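Local coordinates for putative vitamin-B12 independent methionine synthase family protein (Listeria monocytogenes, PDB 1YPX), which probably transfers a methyl group from 5-methyltetrahydropteroyltriglutamate to homocysteine, forming methionine with the help of a bound zinc ion, at residues Phe7-Val12 and Tyr356-Ala361; Asp80-Tyr85 and Val103-Pro108; Lys134-Ser139 and Tyr183-Asp188; Leu264-Phe269 and Pro290-Val295. All blocks are in the same frame, centred on the assembly; numbering follows the deposited sequence.

Contact 1: residues Phe7-Val12 and Tyr356-Ala361; sequences FYADHV and YVVRLA
Val357 turns its CG1 branch anti to the backbone N (chi1 171°), and this methyl meets Ala9 CB at 3.7 Å; Tyr8, with chi1 at -59°, swings its ring off the helix, while its CB (3.9 Å) and its carbonyl O (3.5 Å) rest on Ala361 CB. The contact belongs to a TIM-barrel-like fold and lays the N-terminal loop 7-12 against the helix 347-364. Ala9 is central to the interface. Its methyl lies between Val357 CG1 and Ala361 CB, the latter also 3.7 Å away, and rests on the helix backbone at Val358 CA (3.8 Å). Small groups on both sides let the loop run close to the helix, with Ala9 CA 5.2 Å from Val358 CA, and the touch is wholly van der Waals. Tyr8 and Asp10 form backbone hydrogen bonds with Leu330 of strand 328-332, while Asp10 OD1 bonds to Ser60 OG, so the loop spans the seam between the first and last strands. Asp10 points away from the helix and fixes the loop's course: OD2 accepts from Phe7 N, 23° out of the carboxylate plane, and OD1 offers its anti lone pair to His11 N at 2.8 Å.

Contact 2: residues Asp80-Tyr85 and Val103-Pro108; sequences DGVEGY and VKITGP
The peptide plane of the Gly81 carbonyl takes both of its donors from one face: Thr106 N approaches at 2.9 Å and Gly107 N at 3.1 Å, each tilted out of the plane. Two successive N-H groups on one oxygen resemble the pattern of a classic beta bulge, and this falls where both chains turn a corner. Gly81 has a positive phi of 87°, a conformation that suits glycine. The flat groups are used differently farther along. Glu83 N lies in the plane of the Lys104 carbonyl, whereas Lys104 N stands above that of Glu83, 50° out of it; both bonds are 3.1 Å long and make Glu83 and Lys104 the hydrogen-bonded pair of this antiparallel ladder, flanked by the non-hydrogen-bonded pairs Val82-Ile105 and Gly84-Val103. On the face carrying Val82, Val103 and Ile105, the Val82 and Val103 side chains cross at an angle, CG1 of Val82 3.8 Å from CB of Val103, and Ile105 CG1 lies farther off at 4.3 Å from Val82 CG2. Leu143 of helix 141-146 covers Val103 and Ile105, and Tyr154 of helix 152-156 also reaches Ile105. On the other face Lys104 bends at chi2 and chi4, passing CG within 4.0 Å of Tyr85 CB and bringing NZ to a weak bond with Tyr85 O. The small sheet is thus amphipathic: backbone hydrogen bonds and aliphatic packing secure the pairing, while the lysine charge, which also has a long, weak ion pair with Asp148, probably contributes little.

Contact 3: residues Lys134-Ser139 and Tyr183-Asp188; sequences KQTIPS and YLQLDD
Strands 132-138 and 183-188 are neighbours in the parallel sheet of the TIM-barrel-like fold, linked through helix 158-178 in a beta-alpha-beta crossover. Their ladder is regular: Gln135 N bonds to Tyr183 O, Gln185 N to Gln135 O (2.8 Å), Ile137 N to Gln185 O, Asp187 N to Ile137 O and Ser139 N to Asp187 O. The first three donors come almost straight on to their carbonyls, but Ser139 N stands 53° out of the Asp187 plane. Lys134 is fully extended, its chi1 of -179° and trans links carrying it diagonally over one face of the Tyr183 ring, with CD 3.9 Å from the centroid in a CH-pi contact. NZ then reaches Tyr183 OH at 3.1 Å and Gln185 OE1 at 3.0 Å, the latter from above the amide plane; its main partner, though, is His11 O, and a weak bond to Val12 O adds to these. Tyr183 OH also bonds to Asp10, and Gln185 OE1 to Thr235, so the buried NZ, OH and OE1 all have hydrogen-bond partners. At the other end Ser139 OG donates to Asp188 OD1 at 2.7 Å, from above the carboxylate. Ile137 and Leu186 run alongside each other in the same direction, with CG1 and CD1 3.7 Å apart, on the face that also carries Gln135 and Leu184. Phe176, Tyr169 and Ile173 of helix 158-178 pack against that face, while strand 233-238 continues the sheet beyond 183-188 and brings His237 against Gln185 and Asp187.

Contact 4: residues Leu264-Phe269 and Pro290-Val295; sequences LNIDGF and PDLKIV
Phe269 and Leu292 meet at a slant: CD1 of the leucine approaches the ring obliquely, 3.8 Å from CD2. The leucine gets there with CG anti to the backbone N (chi1 172°), which sends the branch over to the other strand. Ile266 CG2 lies over one face of the same ring, 3.5 Å above its plane and displaced from the ring centre, and Leu264 CB sits at the edge in the ring plane; Phe261 adds an edge-to-face ring. The backbones beneath these groups begin as a loop and become parallel neighbours in the barrel sheet, where Val295 N donates to Phe269 O at 2.7 Å and Lys293 N makes a weak bond to Asp267 O. Lys293 bends at chi3 and chi4 until NZ curls back to its own segment, bonding to Asp291 O at 2.9 Å from above that carbonyl plane. Asp267 turns away, its OD2 forming a salt bridge with Lys228 and accepting from Ile234 N of strand 233-238. Its OD1 lies 4.4 Å from Asp291 OD2; the repulsion between these like charges is probably eased by Lys228, so the contact is apolar round Phe269 and charged at the Asp267 end.

Contacts 3 and 4 lie in the same parallel barrel sheet, their centres about 14 Å apart, with strand 233-238 between them. Contact 1 closes the chain round the other three and touches contact 3 directly: Asp10 OD2 is 2.8 Å from Tyr183 OH, and His11 O is 2.6 Å from Lys134 NZ. Contact 2 is peripheral, its centre about 38 Å from that of contact 1 and about 21 Å from that of contact 3. His237, Cys239 and Cys334 are grouped as might suit a zinc site, though no metal is bound there; Gln185 of contact 3 touches this group, whereas Phe269 of contact 4 lies near it. Ile294 is about 6 Å from a bound phosphate, probably from the crystallisation liquor.

Contact 1: residues Phe7-Val12 and Tyr356-Ala361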
loop_
_atom_site.group_PDB
_atom_site.type_symbol
_atom_site.label_atom_id
_atom_site.label_comp_id
_atom_site.label_asym_id
_atom_site.label_seq_id
_atom_site.Cartn_x
_atom_site.Cartn_y
_atom_site.Cartn_z
ATOM N N PHE A 7 7.810 -9.254 -4.745
ATOM C CA PHE A 7 8.600 -10.484 -4.635
ATOM C C PHE A 7 7.858 -11.594 -3.914
ATOM O O PHE A 7 6.931 -11.336 -3.142
ATOM C CB PHE A 7 9.913 -10.211 -3.894
ATOM C CG PHE A 7 10.516 -8.885 -4.220
ATOM C CD1 PHE A 7 10.239 -7.774 -3.433
ATOM C CD2 PHE A 7 11.292 -8.725 -5.365
ATOM C CE1 PHE A 7 10.718 -6.524 -3.784
ATOM C CE2 PHE A 7 11.779 -7.475 -5.732
ATOM C CZ PHE A 7 11.492 -6.372 -4.944
ATOM N N TYR A 8 8.287 -12.832 -4.151
ATOM C CA TYR A 8 7.666 -13.988 -3.513
ATOM C C TYR A 8 7.483 -13.753 -2.021
ATOM O O TYR A 8 6.481 -14.172 -1.451
ATOM C CB TYR A 8 8.508 -15.235 -3.753
ATOM C CG TYR A 8 8.698 -15.555 -5.216
ATOM C CD1 TYR A 8 7.611 -15.789 -6.047
ATOM C CD2 TYR A 8 9.968 -15.637 -5.763
ATOM C CE1 TYR A 8 7.792 -16.098 -7.392
ATOM C CE2 TYR A 8 10.161 -15.943 -7.101
ATOM C CZ TYR A 8 9.074 -16.173 -7.906
ATOM O OH TYR A 8 9.278 -16.492 -9.222
ATOM N N ALA A 9 8.463 -13.109 -1.392
ATOM C CA ALA A 9 8.378 -12.769 0.027
ATOM C C ALA A 9 8.374 -11.249 0.043
ATOM O O ALA A 9 9.417 -10.608 -0.103
ATOM C CB ALA A 9 9.572 -13.301 0.794
ATOM N N ASP A 10 7.189 -10.677 0.193
ATOM C CA ASP A 10 7.030 -9.233 0.187
ATOM C C ASP A 10 6.180 -8.866 1.404
ATOM O O ASP A 10 5.773 -9.747 2.161
ATOM C CB ASP A 10 6.328 -8.829 -1.107
ATOM C CG ASP A 10 6.765 -7.474 -1.619
ATOM O OD1 ASP A 10 6.906 -6.546 -0.787
ATOM O OD2 ASP A 10 6.950 -7.340 -2.850
ATOM N N HIS A 11 5.923 -7.575 1.605
ATOM C CA HIS A 11 5.105 -7.141 2.733
ATOM C C HIS A 11 4.394 -5.832 2.434
ATOM O O HIS A 11 4.888 -5.019 1.655
ATOM C CB HIS A 11 5.957 -7.027 4.004
ATOM C CG HIS A 11 7.026 -5.981 3.943
ATOM N ND1 HIS A 11 6.946 -4.794 4.643
ATOM C CD2 HIS A 11 8.224 -5.965 3.312
ATOM C CE1 HIS A 11 8.051 -4.097 4.448
ATOM N NE2 HIS A 11 8.843 -4.785 3.643
ATOM N N VAL A 12 3.225 -5.638 3.047
ATOM C CA VAL A 12 2.417 -4.440 2.822
ATOM C C VAL A 12 3.207 -3.144 2.978
ATOM O O VAL A 12 3.116 -2.259 2.124
ATOM C CB VAL A 12 1.178 -4.427 3.760
ATOM C CG1 VAL A 12 0.429 -3.092 3.652
ATOM C CG2 VAL A 12 0.247 -5.564 3.378
ATOM N N TYR A 356 9.707 -15.721 8.537
ATOM C CA TYR A 356 8.815 -16.844 8.262
ATOM C C TYR A 356 8.306 -16.719 6.815
ATOM O O TYR A 356 8.208 -17.713 6.086
ATOM C CB TYR A 356 7.649 -16.824 9.254
ATOM C CG TYR A 356 6.759 -18.050 9.222
ATOM C CD1 TYR A 356 5.374 -17.913 9.278
ATOM C CD2 TYR A 356 7.294 -19.340 9.195
ATOM C CE1 TYR A 356 4.539 -19.016 9.312
ATOM C CE2 TYR A 356 6.460 -20.459 9.229
ATOM C CZ TYR A 356 5.081 -20.284 9.292
ATOM O OH TYR A 356 4.238 -21.371 9.360
ATOM N N VAL A 357 7.984 -15.492 6.411
ATOM C CA VAL A 357 7.536 -15.221 5.049
ATOM C C VAL A 357 8.693 -15.524 4.087
ATOM O O VAL A 357 8.501 -16.135 3.039
ATOM C CB VAL A 357 7.126 -13.741 4.879
ATOM C CG1 VAL A 357 6.891 -13.438 3.407
ATOM C CG2 VAL A 357 5.866 -13.435 5.703
ATOM N N VAL A 358 9.899 -15.098 4.457
ATOM C CA VAL A 358 11.083 -15.325 3.630
ATOM C C VAL A 358 11.418 -16.809 3.463
ATOM O O VAL A 358 11.842 -17.239 2.388
ATOM C CB VAL A 358 12.354 -14.631 4.214
ATOM C CG1 VAL A 358 13.572 -15.006 3.381
ATOM C CG2 VAL A 358 12.177 -13.109 4.235
ATOM N N ARG A 359 11.249 -17.579 4.530
ATOM C CA ARG A 359 11.541 -19.010 4.502
ATOM C C ARG A 359 10.509 -19.751 3.664
ATOM O O ARG A 359 10.853 -20.523 2.763
ATOM C CB ARG A 359 11.536 -19.545 5.930
ATOM C CG ARG A 359 11.906 -21.010 6.108
ATOM C CD ARG A 359 11.565 -21.384 7.543
ATOM N NE ARG A 359 11.662 -20.186 8.390
ATOM C CZ ARG A 359 11.047 -20.037 9.555
ATOM N NH1 ARG A 359 11.190 -18.909 10.238
ATOM N NH2 ARG A 359 10.284 -21.024 10.024
ATOM N N LEU A 360 9.237 -19.508 3.965
ATOM C CA LEU A 360 8.160 -20.152 3.230
ATOM C C LEU A 360 8.246 -19.893 1.726
ATOM O O LEU A 360 8.200 -20.823 0.928
ATOM C CB LEU A 360 6.804 -19.681 3.773
ATOM C CG LEU A 360 6.212 -20.459 4.960
ATOM C CD1 LEU A 360 5.757 -21.822 4.453
ATOM C CD2 LEU A 360 7.223 -20.622 6.100
ATOM N N ALA A 361 8.374 -18.625 1.348
ATOM C CA ALA A 361 8.450 -18.237 -0.056
ATOM C C ALA A 361 9.668 -18.846 -0.716
ATOM O O ALA A 361 9.707 -19.039 -1.927
ATOM C CB ALA A 361 8.511 -16.713 -0.178
#

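Contact 2: residues Asp80-Tyr85 and Val103-Pro108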
loop_
_atom_site.group_PDB
_atom_site.type_symbol
_atom_site.label_atom_id
_atom_site.label_comp_id
_atom_site.label_asym_id
_atom_site.label_seq_id
_atom_site.Cartn_x
_atom_site.Cartn_y
_atom_site.Cartn_z
ATOM N N ASP A 80 -2.642 20.269 -2.942
ATOM C CA ASP A 80 -3.270 21.580 -3.087
ATOM C C ASP A 80 -4.786 21.363 -3.187
ATOM O O ASP A 80 -5.239 20.402 -3.805
ATOM C CB ASP A 80 -2.725 22.290 -4.346
ATOM C CG ASP A 80 -3.426 23.638 -4.639
ATOM O OD1 ASP A 80 -4.642 23.634 -4.969
ATOM O OD2 ASP A 80 -2.760 24.707 -4.556
ATOM N N GLY A 81 -5.557 22.245 -2.550
ATOM C CA GLY A 81 -7.005 22.143 -2.582
ATOM C C GLY A 81 -7.581 21.249 -1.500
ATOM O O GLY A 81 -8.801 21.089 -1.409
ATOM N N VAL A 82 -6.704 20.663 -0.687
ATOM C CA VAL A 82 -7.098 19.759 0.404
ATOM C C VAL A 82 -6.436 20.216 1.700
ATOM O O VAL A 82 -5.332 20.764 1.679
ATOM C CB VAL A 82 -6.635 18.297 0.148
ATOM C CG1 VAL A 82 -7.167 17.384 1.241
ATOM C CG2 VAL A 82 -7.083 17.829 -1.220
ATOM N N GLU A 83 -7.106 19.980 2.823
ATOM C CA GLU A 83 -6.578 20.361 4.127
ATOM C C GLU A 83 -7.406 19.744 5.254
ATOM O O GLU A 83 -8.635 19.842 5.263
ATOM C CB GLU A 83 -6.552 21.892 4.256
ATOM C CG GLU A 83 -5.759 22.434 5.465
ATOM C CD GLU A 83 -4.341 21.876 5.559
ATOM O OE1 GLU A 83 -4.184 20.713 5.992
ATOM O OE2 GLU A 83 -3.384 22.599 5.195
ATOM N N GLY A 84 -6.721 19.101 6.197
ATOM C CA GLY A 84 -7.399 18.474 7.319
ATOM C C GLY A 84 -8.072 19.483 8.229
ATOM O O GLY A 84 -7.721 20.662 8.216
ATOM N N TYR A 85 -9.040 19.018 9.015
ATOM C CA TYR A 85 -9.776 19.876 9.942
ATOM C C TYR A 85 -10.742 19.064 10.802
ATOM O O TYR A 85 -11.939 18.996 10.517
ATOM C CB TYR A 85 -10.546 20.954 9.164
ATOM C CG TYR A 85 -10.039 22.370 9.387
ATOM C CD1 TYR A 85 -10.135 23.334 8.378
ATOM C CD2 TYR A 85 -9.468 22.749 10.608
ATOM C CE1 TYR A 85 -9.674 24.637 8.578
ATOM C CE2 TYR A 85 -9.005 24.049 10.819
ATOM C CZ TYR A 85 -9.110 24.987 9.801
ATOM O OH TYR A 85 -8.649 26.269 10.006
ATOM N N VAL A 103 -10.379 14.928 5.813
ATOM C CA VAL A 103 -9.805 15.905 4.886
ATOM C C VAL A 103 -10.911 16.649 4.146
ATOM O O VAL A 103 -11.856 16.042 3.645
ATOM C CB VAL A 103 -8.871 15.243 3.827
ATOM C CG1 VAL A 103 -7.508 14.936 4.435
ATOM C CG2 VAL A 103 -9.501 13.974 3.297
ATOM N N LYS A 104 -10.784 17.968 4.093
ATOM C CA LYS A 104 -11.758 18.816 3.420
ATOM C C LYS A 104 -11.184 19.241 2.065
ATOM O O LYS A 104 -10.021 19.638 1.974
ATOM C CB LYS A 104 -12.039 20.069 4.271
ATOM C CG LYS A 104 -12.329 19.810 5.759
ATOM C CD LYS A 104 -13.731 19.260 6.000
ATOM C CE LYS A 104 -13.878 18.695 7.413
ATOM N NZ LYS A 104 -12.959 17.540 7.643
ATOM N N ILE A 105 -11.978 19.129 1.007
ATOM C CA ILE A 105 -11.518 19.563 -0.303
ATOM C C ILE A 105 -12.144 20.932 -0.461
ATOM O O ILE A 105 -13.349 21.030 -0.688
ATOM C CB ILE A 105 -12.027 18.656 -1.450
ATOM C CG1 ILE A 105 -11.388 17.274 -1.362
ATOM C CG2 ILE A 105 -11.712 19.287 -2.789
ATOM C CD1 ILE A 105 -12.032 16.387 -0.334
ATOM N N THR A 106 -11.337 21.983 -0.319
ATOM C CA THR A 106 -11.838 23.357 -0.419
ATOM C C THR A 106 -11.326 24.129 -1.619
ATOM O O THR A 106 -11.635 25.309 -1.770
ATOM C CB THR A 106 -11.468 24.200 0.816
ATOM O OG1 THR A 106 -10.042 24.329 0.893
ATOM C CG2 THR A 106 -11.997 23.560 2.091
ATOM N N GLY A 107 -10.544 23.482 -2.468
ATOM C CA GLY A 107 -10.031 24.179 -3.628
ATOM C C GLY A 107 -9.666 23.183 -4.695
ATOM O O GLY A 107 -9.769 21.984 -4.466
ATOM N N PRO A 108 -9.230 23.643 -5.869
ATOM C CA PRO A 108 -8.847 22.776 -6.984
ATOM C C PRO A 108 -7.674 21.838 -6.651
ATOM O O PRO A 108 -6.584 22.296 -6.327
ATOM C CB PRO A 108 -8.515 23.781 -8.088
ATOM C CG PRO A 108 -7.981 24.951 -7.317
ATOM C CD PRO A 108 -8.981 25.056 -6.194
#

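Contact 3: residues Lys134-Ser139 and Tyr183-Asp188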
loop_
_atom_site.group_PDB
_atom_site.type_symbol
_atom_site.label_atom_id
_atom_site.label_comp_id
_atom_site.label_asym_id
_atom_site.label_seq_id
_atom_site.Cartn_x
_atom_site.Cartn_y
_atom_site.Cartn_z
ATOM N N LYS A 134 10.338 0.589 -1.264
ATOM C CA LYS A 134 8.908 0.552 -1.528
ATOM C C LYS A 134 8.240 1.761 -0.860
ATOM O O LYS A 134 8.491 2.051 0.311
ATOM C CB LYS A 134 8.316 -0.756 -0.992
ATOM C CG LYS A 134 6.819 -0.931 -1.227
ATOM C CD LYS A 134 6.348 -2.317 -0.790
ATOM C CE LYS A 134 4.845 -2.484 -0.958
ATOM N NZ LYS A 134 4.391 -3.869 -0.632
ATOM N N GLN A 135 7.414 2.479 -1.610
ATOM C CA GLN A 135 6.719 3.647 -1.079
ATOM C C GLN A 135 5.209 3.383 -1.114
ATOM O O GLN A 135 4.694 2.884 -2.111
ATOM C CB GLN A 135 7.072 4.894 -1.918
ATOM C CG GLN A 135 6.241 6.158 -1.635
ATOM C CD GLN A 135 6.435 6.696 -0.232
ATOM O OE1 GLN A 135 7.476 7.252 0.101
ATOM N NE2 GLN A 135 5.422 6.539 0.595
ATOM N N THR A 136 4.507 3.696 -0.031
ATOM C CA THR A 136 3.064 3.481 0.029
ATOM C C THR A 136 2.327 4.808 0.211
ATOM O O THR A 136 2.726 5.642 1.024
ATOM C CB THR A 136 2.657 2.563 1.247
ATOM O OG1 THR A 136 2.863 3.272 2.484
ATOM C CG2 THR A 136 3.496 1.288 1.281
ATOM N N ILE A 137 1.262 5.007 -0.551
ATOM C CA ILE A 137 0.453 6.206 -0.410
ATOM C C ILE A 137 -0.970 5.706 -0.535
ATOM O O ILE A 137 -1.194 4.593 -1.012
ATOM C CB ILE A 137 0.714 7.273 -1.532
ATOM C CG1 ILE A 137 0.278 6.727 -2.894
ATOM C CG2 ILE A 137 2.199 7.644 -1.579
ATOM C CD1 ILE A 137 0.504 7.703 -4.025
ATOM N N PRO A 138 -1.949 6.490 -0.061
ATOM C CA PRO A 138 -3.331 6.026 -0.190
ATOM C C PRO A 138 -3.741 6.095 -1.638
ATOM O O PRO A 138 -3.156 6.835 -2.436
ATOM C CB PRO A 138 -4.125 7.016 0.664
ATOM C CG PRO A 138 -3.264 8.244 0.666
ATOM C CD PRO A 138 -1.880 7.660 0.828
ATOM N N SER A 139 -4.751 5.307 -1.960
ATOM C CA SER A 139 -5.318 5.239 -3.290
ATOM C C SER A 139 -6.065 6.537 -3.576
ATOM O O SER A 139 -6.647 7.135 -2.682
ATOM C CB SER A 139 -6.290 4.062 -3.344
ATOM O OG SER A 139 -6.943 3.984 -4.594
ATOM N N TYR A 183 8.876 1.159 -7.130
ATOM C CA TYR A 183 7.920 0.281 -6.464
ATOM C C TYR A 183 7.007 1.135 -5.562
ATOM O O TYR A 183 7.375 1.492 -4.431
ATOM C CB TYR A 183 8.690 -0.777 -5.655
ATOM C CG TYR A 183 7.874 -1.935 -5.116
ATOM C CD1 TYR A 183 8.481 -2.963 -4.401
ATOM C CD2 TYR A 183 6.494 -1.962 -5.238
ATOM C CE1 TYR A 183 7.728 -3.981 -3.808
ATOM C CE2 TYR A 183 5.732 -2.969 -4.652
ATOM C CZ TYR A 183 6.352 -3.973 -3.932
ATOM O OH TYR A 183 5.600 -4.940 -3.301
ATOM N N LEU A 184 5.828 1.462 -6.097
ATOM C CA LEU A 184 4.816 2.266 -5.411
ATOM C C LEU A 184 3.552 1.445 -5.130
ATOM O O LEU A 184 3.068 0.713 -5.992
ATOM C CB LEU A 184 4.422 3.485 -6.262
ATOM C CG LEU A 184 3.666 4.596 -5.502
ATOM C CD1 LEU A 184 4.650 5.299 -4.565
ATOM C CD2 LEU A 184 3.053 5.610 -6.471
ATOM N N GLN A 185 3.007 1.598 -3.931
ATOM C CA GLN A 185 1.822 0.865 -3.535
ATOM C C GLN A 185 0.663 1.761 -3.083
ATOM O O GLN A 185 0.832 2.675 -2.263
ATOM C CB GLN A 185 2.185 -0.120 -2.426
ATOM C CG GLN A 185 0.980 -0.722 -1.732
ATOM C CD GLN A 185 1.287 -2.066 -1.120
ATOM O OE1 GLN A 185 1.732 -2.980 -1.813
ATOM N NE2 GLN A 185 1.050 -2.196 0.181
ATOM N N LEU A 186 -0.516 1.482 -3.630
ATOM C CA LEU A 186 -1.732 2.224 -3.309
ATOM C C LEU A 186 -2.525 1.468 -2.246
ATOM O O LEU A 186 -2.974 0.347 -2.478
ATOM C CB LEU A 186 -2.581 2.395 -4.572
ATOM C CG LEU A 186 -2.387 3.639 -5.474
ATOM C CD1 LEU A 186 -0.973 4.206 -5.362
ATOM C CD2 LEU A 186 -2.696 3.266 -6.917
ATOM N N ASP A 187 -2.680 2.077 -1.075
ATOM C CA ASP A 187 -3.437 1.452 -0.005
ATOM C C ASP A 187 -4.885 1.887 -0.146
ATOM O O ASP A 187 -5.224 3.050 0.036
ATOM C CB ASP A 187 -2.852 1.837 1.356
ATOM C CG ASP A 187 -1.619 1.013 1.703
ATOM O OD1 ASP A 187 -0.943 0.518 0.768
ATOM O OD2 ASP A 187 -1.309 0.855 2.907
ATOM N N ASP A 188 -5.738 0.944 -0.511
ATOM C CA ASP A 188 -7.122 1.278 -0.703
ATOM C C ASP A 188 -8.031 0.439 0.157
ATOM O O ASP A 188 -8.248 -0.734 -0.126
ATOM C CB ASP A 188 -7.488 1.108 -2.166
ATOM C CG ASP A 188 -8.692 1.908 -2.533
ATOM O OD1 ASP A 188 -8.872 2.229 -3.724
ATOM O OD2 ASP A 188 -9.463 2.222 -1.614
#

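Contact 4: residues Leu264-Phe269 and Pro290-Val295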
loop_
_atom_site.group_PDB
_atom_site.type_symbol
_atom_site.label_atom_id
_atom_site.label_comp_id
_atom_site.label_asym_id
_atom_site.label_seq_id
_atom_site.Cartn_x
_atom_site.Cartn_y
_atom_site.Cartn_z
ATOM N N LEU A 264 -8.856 -3.288 -13.475
ATOM C CA LEU A 264 -7.778 -2.482 -12.896
ATOM C C LEU A 264 -6.429 -2.762 -13.553
ATOM O O LEU A 264 -5.978 -3.904 -13.578
ATOM C CB LEU A 264 -7.678 -2.774 -11.401
ATOM C CG LEU A 264 -7.595 -1.573 -10.475
ATOM C CD1 LEU A 264 -6.425 -0.700 -10.897
ATOM C CD2 LEU A 264 -8.897 -0.804 -10.532
ATOM N N ASN A 265 -5.773 -1.720 -14.056
ATOM C CA ASN A 265 -4.477 -1.877 -14.722
ATOM C C ASN A 265 -3.283 -1.815 -13.784
ATOM O O ASN A 265 -2.318 -1.082 -14.020
ATOM C CB ASN A 265 -4.326 -0.826 -15.812
ATOM C CG ASN A 265 -5.287 -1.051 -16.938
ATOM O OD1 ASN A 265 -5.345 -2.145 -17.490
ATOM N ND2 ASN A 265 -6.049 -0.027 -17.288
ATOM N N ILE A 266 -3.346 -2.621 -12.732
ATOM C CA ILE A 266 -2.303 -2.654 -11.728
ATOM C C ILE A 266 -1.406 -3.894 -11.844
ATOM O O ILE A 266 -1.830 -4.939 -12.329
ATOM C CB ILE A 266 -2.967 -2.506 -10.333
ATOM C CG1 ILE A 266 -2.448 -1.236 -9.673
ATOM C CG2 ILE A 266 -2.732 -3.715 -9.466
ATOM C CD1 ILE A 266 -3.272 -0.792 -8.497
ATOM N N ASP A 267 -0.157 -3.768 -11.415
ATOM C CA ASP A 267 0.779 -4.876 -11.526
ATOM C C ASP A 267 0.565 -6.019 -10.552
ATOM O O ASP A 267 0.581 -7.177 -10.952
ATOM C CB ASP A 267 2.200 -4.349 -11.402
ATOM C CG ASP A 267 2.531 -3.356 -12.480
ATOM O OD1 ASP A 267 2.532 -3.770 -13.661
ATOM O OD2 ASP A 267 2.774 -2.168 -12.155
ATOM N N GLY A 268 0.381 -5.700 -9.278
ATOM C CA GLY A 268 0.169 -6.732 -8.295
ATOM C C GLY A 268 -0.850 -6.250 -7.300
ATOM O O GLY A 268 -1.108 -5.049 -7.215
ATOM N N PHE A 269 -1.417 -7.182 -6.538
ATOM C CA PHE A 269 -2.436 -6.883 -5.520
ATOM C C PHE A 269 -2.125 -7.564 -4.179
ATOM O O PHE A 269 -1.895 -8.768 -4.135
ATOM C CB PHE A 269 -3.809 -7.385 -5.989
ATOM C CG PHE A 269 -4.572 -6.416 -6.847
ATOM C CD1 PHE A 269 -5.162 -5.283 -6.287
ATOM C CD2 PHE A 269 -4.758 -6.666 -8.202
ATOM C CE1 PHE A 269 -5.938 -4.413 -7.070
ATOM C CE2 PHE A 269 -5.531 -5.807 -8.998
ATOM C CZ PHE A 269 -6.125 -4.677 -8.428
ATOM N N PRO A 290 -1.390 -12.676 -17.528
ATOM C CA PRO A 290 -0.259 -13.465 -17.032
ATOM C C PRO A 290 0.803 -12.646 -16.302
ATOM O O PRO A 290 1.799 -13.196 -15.816
ATOM C CB PRO A 290 0.274 -14.134 -18.297
ATOM C CG PRO A 290 -0.013 -13.125 -19.358
ATOM C CD PRO A 290 -1.409 -12.634 -19.000
ATOM N N ASP A 291 0.585 -11.337 -16.219
ATOM C CA ASP A 291 1.528 -10.448 -15.544
ATOM C C ASP A 291 0.913 -9.819 -14.300
ATOM O O ASP A 291 1.559 -9.018 -13.634
ATOM C CB ASP A 291 1.987 -9.330 -16.480
ATOM C CG ASP A 291 0.934 -8.258 -16.662
ATOM O OD1 ASP A 291 0.009 -8.455 -17.479
ATOM O OD2 ASP A 291 1.025 -7.217 -15.974
ATOM N N LEU A 292 -0.338 -10.165 -14.000
ATOM C CA LEU A 292 -0.996 -9.626 -12.817
ATOM C C LEU A 292 -0.769 -10.547 -11.622
ATOM O O LEU A 292 -1.556 -11.469 -11.366
ATOM C CB LEU A 292 -2.497 -9.462 -13.047
ATOM C CG LEU A 292 -3.279 -9.087 -11.779
ATOM C CD1 LEU A 292 -2.783 -7.744 -11.273
ATOM C CD2 LEU A 292 -4.773 -9.042 -12.057
ATOM N N LYS A 293 0.310 -10.297 -10.890
ATOM C CA LYS A 293 0.642 -11.115 -9.731
ATOM C C LYS A 293 -0.137 -10.665 -8.508
ATOM O O LYS A 293 -0.246 -9.472 -8.244
ATOM C CB LYS A 293 2.149 -11.061 -9.468
ATOM C CG LYS A 293 2.728 -9.656 -9.450
ATOM C CD LYS A 293 4.237 -9.657 -9.697
ATOM C CE LYS A 293 4.592 -10.012 -11.143
ATOM N NZ LYS A 293 4.081 -9.023 -12.132
ATOM N N ILE A 294 -0.700 -11.623 -7.774
ATOM C CA ILE A 294 -1.471 -11.288 -6.579
ATOM C C ILE A 294 -0.819 -11.866 -5.318
ATOM O O ILE A 294 -0.655 -13.075 -5.161
ATOM C CB ILE A 294 -2.961 -11.785 -6.676
ATOM C CG1 ILE A 294 -3.040 -13.277 -6.451
ATOM C CG2 ILE A 294 -3.579 -11.443 -8.023
ATOM C CD1 ILE A 294 -3.544 -13.589 -5.086
ATOM N N VAL A 295 -0.420 -10.982 -4.423
ATOM C CA VAL A 295 0.201 -11.406 -3.190
ATOM C C VAL A 295 -0.887 -11.896 -2.247
ATOM O O VAL A 295 -1.928 -11.248 -2.099
ATOM C CB VAL A 295 0.963 -10.232 -2.571
ATOM C CG1 VAL A 295 1.754 -10.683 -1.351
ATOM C CG2 VAL A 295 1.865 -9.625 -3.633
#